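Local coordinates for protein alkaline serine protease (Pseudoalteromonas sp., PDB 1Y9Z) that cleaves peptide bonds as a subtilisin-like serine protease from a cold-living Antarctic bacterium, probably through a nucleophilic serine, at residues 152-157 with 377-382; 173-178 with 397-402; 178-183 with 412-417. All coordinates share one frame; numbering follows the deposited sequence.

Interaction 1: 152-157 with 377-382; sequences LLIAAA and GVATLV. With PMS (phenylmethanesulfonic acid), chain H.
No ring, amide or carboxylate takes part where L152 and I154 meet A379. This contact has no flat faces or edges, only methyl groups. The A379 methyl points at the strand and meets two branch ends at once. CB of A379 lies 3.7 Å from CD2 of L152 and 3.9 Å from CD1 of I154. Those two methyls are themselves 4.0 Å apart, CD2 of L152 to CD1 of I154, so the alanine methyl touches both ends. The I154 chain is stretched (chi2 169°), which carries CD1 out to the helix. L152 gets there with CG trans to its own nitrogen (chi1 -177°). At the other end of the strand, CB of A156 is 3.3 Å from O2S of the bound phenylmethanesulfonic acid. It faces the sulfonate and not the phenyl ring. The ligand is also hydrogen-bonded to T368, at the start of the same helix. L152 and I154 are on the side of the strand that faces helix 368-385, where they also touch W383 and S376. Backbone bonds tie strand 152-156 into the sheet between strands 125-128 and 174-180. Helix 368-385 also packs on helix 421-430, through V378 and V382.

Interaction 2: 173-178 with 397-402; sequences SVMSVA and ALNATA. With NA (sodium ion), chain F; NA (sodium ion), chain E.
M175 reaches from strand 174-180 to L398 and N399 on helix 391-401. Its CB leaves the strand toward the helix. CG stands beside the backbone nitrogen (chi1 -65°). Neither of these two carbons touches segment 397-402; the contact begins at the sulfur. The chain runs straight on to the sulfur, and SD lies 4.1 Å from CD1 of L398. It then bends at the sulfur (chi3 84°). That turn brings CE to 4.2 Å from the same CD1 of L398, so one leucine methyl is touched by both atoms of the thioether end. CE also packs against the amide end of N399, which comes to meet it from the opposite direction. M175 and L398 cross at about a right angle. No hydrogen bond joins the two segments. Within segment 397-402, OG1 of T401 donates to O of A397 at 2.8 Å.

Next to M175, O of V174 binds a sodium ion at 2.2 Å. A169, Y171 and Q195 complete that site. A second sodium is modelled only 2.4 Å from the first, so simultaneous occupancy is doubtful. M175 also touches E197 and I198 on the neighbouring strand. A helix laid over a parallel sheet, with mainly apolar side chains between them, is the layered alpha/beta build of the subtilase catalytic domain.

Interaction 3: 178-183 with 412-417; sequences AAVDSN and NQTGYG
V180 overlaps T414 methyl to methyl, with CG1 of V180 4.1 Å from CG2 of T414. The two side chains cross at about a right angle. In T414 the methyl stands opposite the carbonyl carbon and OG1 takes the place between nitrogen and carbonyl (chi1 62°). The methyl is thus given to V180, while the hydroxyl bonds to a residue next to the segment. V180 likewise holds CG1 opposite its own carbonyl carbon (chi1 -63°), and this is the branch that touches.

A178 makes the second touch. Its CB points toward the loop and approaches a polar atom, 3.2 Å from O of Q413. This is a close methyl-to-carbonyl contact and not a hydrogen bond. The same CB is 4.4 Å from CA of T414. The backbones are nearest here, with CA of A178 5.9 Å from CA of T414. The Q413 side chain itself leads away from the strand.

Residues T414 to G417 form a type II' beta turn, closed by N of G417 to O of T414 at 3.0 Å. G415 has positive phi (63°), as the second residue of such a turn does. Past V180, D181 forms an Asx turn, with N of N183 2.9 Å from OD2 of D181.

Polar groups of T414 are bonded elsewhere: N to the calcium ligand D411 within the same loop, O to S199 on strand 196-201. The T414 side chain is about 4 Å from a bound calcium ion. No hydrogen bond crosses between the two segments; they meet by van der Waals contact alone. The position of the loop therefore probably rests more on its turn, its bond to S199 and the nearby calcium than on this contact.

The three contacts dock C-terminal elements on two neighbouring strands of one sheet. Interactions 1 and 2 have centres about 8 Å apart and are joined by backbone bonds, such as O of L153 to N of M175 at 2.9 Å. Interactions 2 and 3 share A178, and their centres are about 11 Å apart. Their C-terminal halves also touch, with CB of N399 3.5 Å from CD2 of Y416. Interactions 1 and 3 do not touch; their centres are about 15 Å apart. Only interaction 1 includes a residue of the inhibitor pocket, A156. Its helix begins with T368 and S369 of that pocket. The sodium ions belong to interaction 2, and a calcium ion lies beside interaction 3.

Interaction 1: 152-157 with 377-382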
loop_
_atom_site.group_PDB
_atom_site.type_symbol
_atom_site.label_atom_id
_atom_site.label_comp_id
_atom_site.label_asym_id
_atom_site.label_seq_id
_atom_site.Cartn_x
_atom_site.Cartn_y
_atom_site.Cartn_z
ATOM N N LEU A 152 1.823 13.488 -17.007
ATOM C CA LEU A 152 0.727 12.861 -16.272
ATOM C C LEU A 152 0.972 13.015 -14.773
ATOM O O LEU A 152 2.012 12.596 -14.256
ATOM C CB LEU A 152 0.615 11.375 -16.643
ATOM C CG LEU A 152 -0.525 10.559 -16.021
ATOM C CD1 LEU A 152 -1.874 11.128 -16.435
ATOM C CD2 LEU A 152 -0.410 9.111 -16.477
ATOM N N LEU A 153 0.005 13.620 -14.086
ATOM C CA LEU A 153 0.092 13.865 -12.650
ATOM C C LEU A 153 -0.879 12.966 -11.891
ATOM O O LEU A 153 -2.072 12.917 -12.202
ATOM C CB LEU A 153 -0.222 15.336 -12.362
ATOM C CG LEU A 153 0.581 16.354 -13.180
ATOM C CD1 LEU A 153 0.069 17.755 -12.891
ATOM C CD2 LEU A 153 2.066 16.239 -12.849
ATOM N N ILE A 154 -0.363 12.270 -10.882
ATOM C CA ILE A 154 -1.160 11.342 -10.086
ATOM C C ILE A 154 -0.861 11.554 -8.601
ATOM O O ILE A 154 0.298 11.686 -8.215
ATOM C CB ILE A 154 -0.828 9.887 -10.501
ATOM C CG1 ILE A 154 -1.117 9.708 -11.997
ATOM C CG2 ILE A 154 -1.636 8.895 -9.680
ATOM C CD1 ILE A 154 -0.587 8.415 -12.586
ATOM N N ALA A 155 -1.904 11.593 -7.773
ATOM C CA ALA A 155 -1.720 11.820 -6.342
ATOM C C ALA A 155 -2.762 11.133 -5.465
ATOM O O ALA A 155 -3.842 10.757 -5.929
ATOM C CB ALA A 155 -1.711 13.319 -6.059
ATOM N N ALA A 156 -2.432 11.005 -4.184
ATOM C CA ALA A 156 -3.290 10.347 -3.198
ATOM C C ALA A 156 -4.462 11.194 -2.712
ATOM O O ALA A 156 -4.305 12.373 -2.401
ATOM C CB ALA A 156 -2.447 9.908 -2.006
ATOM N N ALA A 157 -5.634 10.571 -2.621
ATOM C CA ALA A 157 -6.833 11.273 -2.173
ATOM C C ALA A 157 -6.800 11.646 -0.691
ATOM O O ALA A 157 -7.487 12.576 -0.273
ATOM C CB ALA A 157 -8.066 10.432 -2.466
ATOM N N GLY A 377 2.440 3.500 -11.329
ATOM C CA GLY A 377 3.321 2.470 -11.851
ATOM C C GLY A 377 2.680 1.855 -13.083
ATOM O O GLY A 377 3.331 1.691 -14.115
ATOM N N VAL A 378 1.396 1.523 -12.977
ATOM C CA VAL A 378 0.669 0.937 -14.099
ATOM C C VAL A 378 0.547 1.937 -15.243
ATOM O O VAL A 378 0.650 1.567 -16.409
ATOM C CB VAL A 378 -0.744 0.471 -13.674
ATOM C CG1 VAL A 378 -1.602 0.195 -14.905
ATOM C CG2 VAL A 378 -0.638 -0.788 -12.829
ATOM N N ALA A 379 0.329 3.206 -14.913
ATOM C CA ALA A 379 0.205 4.236 -15.940
ATOM C C ALA A 379 1.481 4.283 -16.772
ATOM O O ALA A 379 1.437 4.356 -18.001
ATOM C CB ALA A 379 -0.053 5.597 -15.295
ATOM N N THR A 380 2.619 4.235 -16.092
ATOM C CA THR A 380 3.913 4.274 -16.757
ATOM C C THR A 380 4.106 3.026 -17.621
ATOM O O THR A 380 4.553 3.115 -18.768
ATOM C CB THR A 380 5.055 4.369 -15.718
ATOM O OG1 THR A 380 4.837 5.511 -14.877
ATOM C CG2 THR A 380 6.399 4.517 -16.408
ATOM N N LEU A 381 3.763 1.869 -17.064
ATOM C CA LEU A 381 3.890 0.599 -17.775
ATOM C C LEU A 381 3.053 0.588 -19.053
ATOM O O LEU A 381 3.544 0.247 -20.130
ATOM C CB LEU A 381 3.460 -0.554 -16.864
ATOM C CG LEU A 381 3.385 -1.955 -17.482
ATOM C CD1 LEU A 381 4.739 -2.361 -18.060
ATOM C CD2 LEU A 381 2.944 -2.941 -16.409
ATOM N N VAL A 382 1.786 0.963 -18.928
ATOM C CA VAL A 382 0.886 0.995 -20.071
ATOM C C VAL A 382 1.359 2.011 -21.104
ATOM O O VAL A 382 1.356 1.740 -22.304
ATOM C CB VAL A 382 -0.551 1.342 -19.623
ATOM C CG1 VAL A 382 -1.439 1.572 -20.835
ATOM C CG2 VAL A 382 -1.108 0.213 -18.770
HETATM C C PMS H . -0.163 10.121 3.240
HETATM S S PMS H . -0.826 9.652 1.623
HETATM C C1 PMS H . 0.676 11.423 3.216
HETATM C C2 PMS H . -0.002 12.673 3.453
HETATM C C3 PMS H . 0.735 13.899 3.441
HETATM C C4 PMS H . 2.160 13.827 3.187
HETATM C C5 PMS H . 2.833 12.602 2.954
HETATM C C6 PMS H . 2.138 11.352 2.956
HETATM O O2S PMS H . -1.175 10.882 0.918
HETATM O O1S PMS H . -1.998 8.827 1.796
#

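Interaction 2: 173-178 with 397-402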
loop_
_atom_site.group_PDB
_atom_site.type_symbol
_atom_site.label_atom_id
_atom_site.label_comp_id
_atom_site.label_asym_id
_atom_site.label_seq_id
_atom_site.Cartn_x
_atom_site.Cartn_y
_atom_site.Cartn_z
ATOM N N SER A 173 -6.138 18.760 -12.985
ATOM C CA SER A 173 -4.989 18.303 -13.766
ATOM C C SER A 173 -4.306 17.074 -13.173
ATOM O O SER A 173 -3.338 16.564 -13.743
ATOM C CB SER A 173 -3.962 19.430 -13.861
ATOM O OG SER A 173 -3.490 19.779 -12.568
ATOM N N VAL A 174 -4.816 16.603 -12.041
ATOM C CA VAL A 174 -4.225 15.466 -11.340
ATOM C C VAL A 174 -5.222 14.341 -11.094
ATOM O O VAL A 174 -6.389 14.596 -10.788
ATOM C CB VAL A 174 -3.672 15.929 -9.966
ATOM C CG1 VAL A 174 -2.964 14.785 -9.260
ATOM C CG2 VAL A 174 -2.743 17.120 -10.153
ATOM N N MET A 175 -4.765 13.097 -11.230
ATOM C CA MET A 175 -5.631 11.951 -10.970
ATOM C C MET A 175 -5.668 11.710 -9.464
ATOM O O MET A 175 -4.629 11.472 -8.844
ATOM C CB MET A 175 -5.103 10.681 -11.648
ATOM C CG MET A 175 -5.096 10.703 -13.161
ATOM S SD MET A 175 -4.666 9.077 -13.835
ATOM C CE MET A 175 -6.264 8.266 -13.804
ATOM N N SER A 176 -6.858 11.785 -8.872
ATOM C CA SER A 176 -7.014 11.544 -7.441
ATOM C C SER A 176 -7.252 10.051 -7.245
ATOM O O SER A 176 -8.227 9.497 -7.753
ATOM C CB SER A 176 -8.197 12.339 -6.892
ATOM O OG SER A 176 -8.395 12.053 -5.520
ATOM N N VAL A 177 -6.365 9.407 -6.493
ATOM C CA VAL A 177 -6.434 7.968 -6.267
ATOM C C VAL A 177 -6.976 7.534 -4.909
ATOM O O VAL A 177 -6.510 7.997 -3.867
ATOM C CB VAL A 177 -5.034 7.339 -6.444
ATOM C CG1 VAL A 177 -5.103 5.831 -6.235
ATOM C CG2 VAL A 177 -4.493 7.665 -7.824
ATOM N N ALA A 178 -7.952 6.628 -4.942
ATOM C CA ALA A 178 -8.569 6.078 -3.738
ATOM C C ALA A 178 -7.984 4.700 -3.434
ATOM O O ALA A 178 -7.369 4.066 -4.299
ATOM C CB ALA A 178 -10.076 5.968 -3.927
ATOM N N ALA A 397 -7.608 6.581 -21.000
ATOM C CA ALA A 397 -7.560 5.140 -21.198
ATOM C C ALA A 397 -7.696 4.405 -19.869
ATOM O O ALA A 397 -8.414 3.411 -19.768
ATOM C CB ALA A 397 -6.257 4.749 -21.881
ATOM N N LEU A 398 -7.010 4.896 -18.842
ATOM C CA LEU A 398 -7.075 4.264 -17.530
ATOM C C LEU A 398 -8.493 4.327 -16.962
ATOM O O LEU A 398 -9.001 3.348 -16.418
ATOM C CB LEU A 398 -6.094 4.941 -16.566
ATOM C CG LEU A 398 -4.613 4.893 -16.962
ATOM C CD1 LEU A 398 -3.789 5.669 -15.949
ATOM C CD2 LEU A 398 -4.142 3.448 -17.041
ATOM N N ASN A 399 -9.134 5.481 -17.103
ATOM C CA ASN A 399 -10.490 5.666 -16.599
ATOM C C ASN A 399 -11.509 4.844 -17.379
ATOM O O ASN A 399 -12.416 4.244 -16.799
ATOM C CB ASN A 399 -10.870 7.144 -16.669
ATOM C CG ASN A 399 -10.097 7.990 -15.681
ATOM O OD1 ASN A 399 -9.977 9.207 -15.845
ATOM N ND2 ASN A 399 -9.578 7.353 -14.642
ATOM N N ALA A 400 -11.352 4.815 -18.697
ATOM C CA ALA A 400 -12.274 4.082 -19.555
ATOM C C ALA A 400 -12.209 2.570 -19.372
ATOM O O ALA A 400 -13.178 1.869 -19.662
ATOM C CB ALA A 400 -12.010 4.433 -21.011
ATOM N N THR A 401 -11.077 2.066 -18.888
ATOM C CA THR A 401 -10.915 0.628 -18.715
ATOM C C THR A 401 -10.868 0.133 -17.276
ATOM O O THR A 401 -10.682 -1.059 -17.039
ATOM C CB THR A 401 -9.649 0.132 -19.433
ATOM O OG1 THR A 401 -8.496 0.757 -18.859
ATOM C CG2 THR A 401 -9.717 0.466 -20.917
ATOM N N ALA A 402 -11.036 1.035 -16.316
ATOM C CA ALA A 402 -11.020 0.641 -14.913
ATOM C C ALA A 402 -12.224 -0.255 -14.627
ATOM O O ALA A 402 -13.279 -0.100 -15.246
ATOM C CB ALA A 402 -11.062 1.877 -14.024
HETATM NA NA NA F . -9.050 13.527 -10.023
HETATM NA NA NA E . -7.979 15.592 -9.552
#

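Interaction 3: 178-183 with 412-417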
loop_
_atom_site.group_PDB
_atom_site.type_symbol
_atom_site.label_atom_id
_atom_site.label_comp_id
_atom_site.label_asym_id
_atom_site.label_seq_id
_atom_site.Cartn_x
_atom_site.Cartn_y
_atom_site.Cartn_z
ATOM N N ALA A 178 -7.952 6.628 -4.942
ATOM C CA ALA A 178 -8.569 6.078 -3.738
ATOM C C ALA A 178 -7.984 4.700 -3.434
ATOM O O ALA A 178 -7.369 4.066 -4.299
ATOM C CB ALA A 178 -10.076 5.968 -3.927
ATOM N N ALA A 179 -8.192 4.238 -2.206
ATOM C CA ALA A 179 -7.684 2.942 -1.770
ATOM C C ALA A 179 -8.787 1.920 -1.522
ATOM O O ALA A 179 -9.840 2.251 -0.977
ATOM C CB ALA A 179 -6.864 3.115 -0.491
ATOM N N VAL A 180 -8.534 0.679 -1.934
ATOM C CA VAL A 180 -9.463 -0.426 -1.705
ATOM C C VAL A 180 -8.629 -1.585 -1.173
ATOM O O VAL A 180 -7.401 -1.584 -1.317
ATOM C CB VAL A 180 -10.187 -0.883 -2.998
ATOM C CG1 VAL A 180 -11.040 0.248 -3.547
ATOM C CG2 VAL A 180 -9.176 -1.349 -4.033
ATOM N N ASP A 181 -9.279 -2.565 -0.549
ATOM C CA ASP A 181 -8.550 -3.712 -0.012
ATOM C C ASP A 181 -8.584 -4.907 -0.965
ATOM O O ASP A 181 -9.063 -4.786 -2.094
ATOM C CB ASP A 181 -9.074 -4.083 1.387
ATOM C CG ASP A 181 -10.503 -4.591 1.380
ATOM O OD1 ASP A 181 -11.109 -4.636 2.474
ATOM O OD2 ASP A 181 -11.019 -4.955 0.306
ATOM N N SER A 182 -8.075 -6.056 -0.523
ATOM C CA SER A 182 -8.021 -7.232 -1.390
ATOM C C SER A 182 -9.358 -7.861 -1.774
ATOM O O SER A 182 -9.390 -8.821 -2.542
ATOM C CB SER A 182 -7.084 -8.300 -0.804
ATOM O OG SER A 182 -7.582 -8.855 0.396
ATOM N N ASN A 183 -10.458 -7.338 -1.240
ATOM C CA ASN A 183 -11.776 -7.844 -1.615
ATOM C C ASN A 183 -12.423 -6.764 -2.475
ATOM O O ASN A 183 -13.592 -6.860 -2.848
ATOM C CB ASN A 183 -12.655 -8.112 -0.391
ATOM C CG ASN A 183 -13.968 -8.792 -0.763
ATOM O OD1 ASN A 183 -13.971 -9.844 -1.401
ATOM N ND2 ASN A 183 -15.083 -8.191 -0.367
ATOM N N ASN A 412 -17.886 8.580 -5.546
ATOM C CA ASN A 412 -16.880 9.310 -4.776
ATOM C C ASN A 412 -15.915 8.435 -3.989
ATOM O O ASN A 412 -14.822 8.879 -3.632
ATOM C CB ASN A 412 -17.553 10.295 -3.813
ATOM C CG ASN A 412 -18.264 11.435 -4.527
ATOM O OD1 ASN A 412 -18.731 12.375 -3.884
ATOM N ND2 ASN A 412 -18.350 11.358 -5.851
ATOM N N GLN A 413 -16.314 7.202 -3.705
ATOM C CA GLN A 413 -15.451 6.297 -2.954
ATOM C C GLN A 413 -14.359 5.642 -3.793
ATOM O O GLN A 413 -13.198 5.593 -3.380
ATOM C CB GLN A 413 -16.280 5.194 -2.287
ATOM C CG GLN A 413 -17.038 5.639 -1.047
ATOM C CD GLN A 413 -18.233 6.519 -1.355
ATOM O OE1 GLN A 413 -18.615 7.364 -0.543
ATOM N NE2 GLN A 413 -18.842 6.318 -2.519
ATOM N N THR A 414 -14.726 5.156 -4.973
ATOM C CA THR A 414 -13.786 4.444 -5.834
ATOM C C THR A 414 -13.538 5.026 -7.227
ATOM O O THR A 414 -12.787 4.447 -8.017
ATOM C CB THR A 414 -14.245 2.982 -5.999
ATOM O OG1 THR A 414 -15.527 2.951 -6.646
ATOM C CG2 THR A 414 -14.364 2.309 -4.638
ATOM N N GLY A 415 -14.151 6.166 -7.531
ATOM C CA GLY A 415 -13.969 6.760 -8.844
ATOM C C GLY A 415 -14.524 5.835 -9.913
ATOM O O GLY A 415 -15.620 5.297 -9.763
ATOM N N TYR A 416 -13.773 5.643 -10.993
ATOM C CA TYR A 416 -14.216 4.758 -12.065
ATOM C C TYR A 416 -13.980 3.291 -11.721
ATOM O O TYR A 416 -14.450 2.399 -12.427
ATOM C CB TYR A 416 -13.511 5.118 -13.374
ATOM C CG TYR A 416 -14.010 6.415 -13.966
ATOM C CD1 TYR A 416 -15.325 6.535 -14.422
ATOM C CD2 TYR A 416 -13.182 7.533 -14.044
ATOM C CE1 TYR A 416 -15.801 7.736 -14.937
ATOM C CE2 TYR A 416 -13.651 8.742 -14.557
ATOM C CZ TYR A 416 -14.961 8.835 -15.000
ATOM O OH TYR A 416 -15.428 10.034 -15.490
ATOM N N GLY A 417 -13.258 3.042 -10.634
ATOM C CA GLY A 417 -13.013 1.670 -10.228
ATOM C C GLY A 417 -11.553 1.284 -10.117
ATOM O O GLY A 417 -10.669 2.138 -10.053
#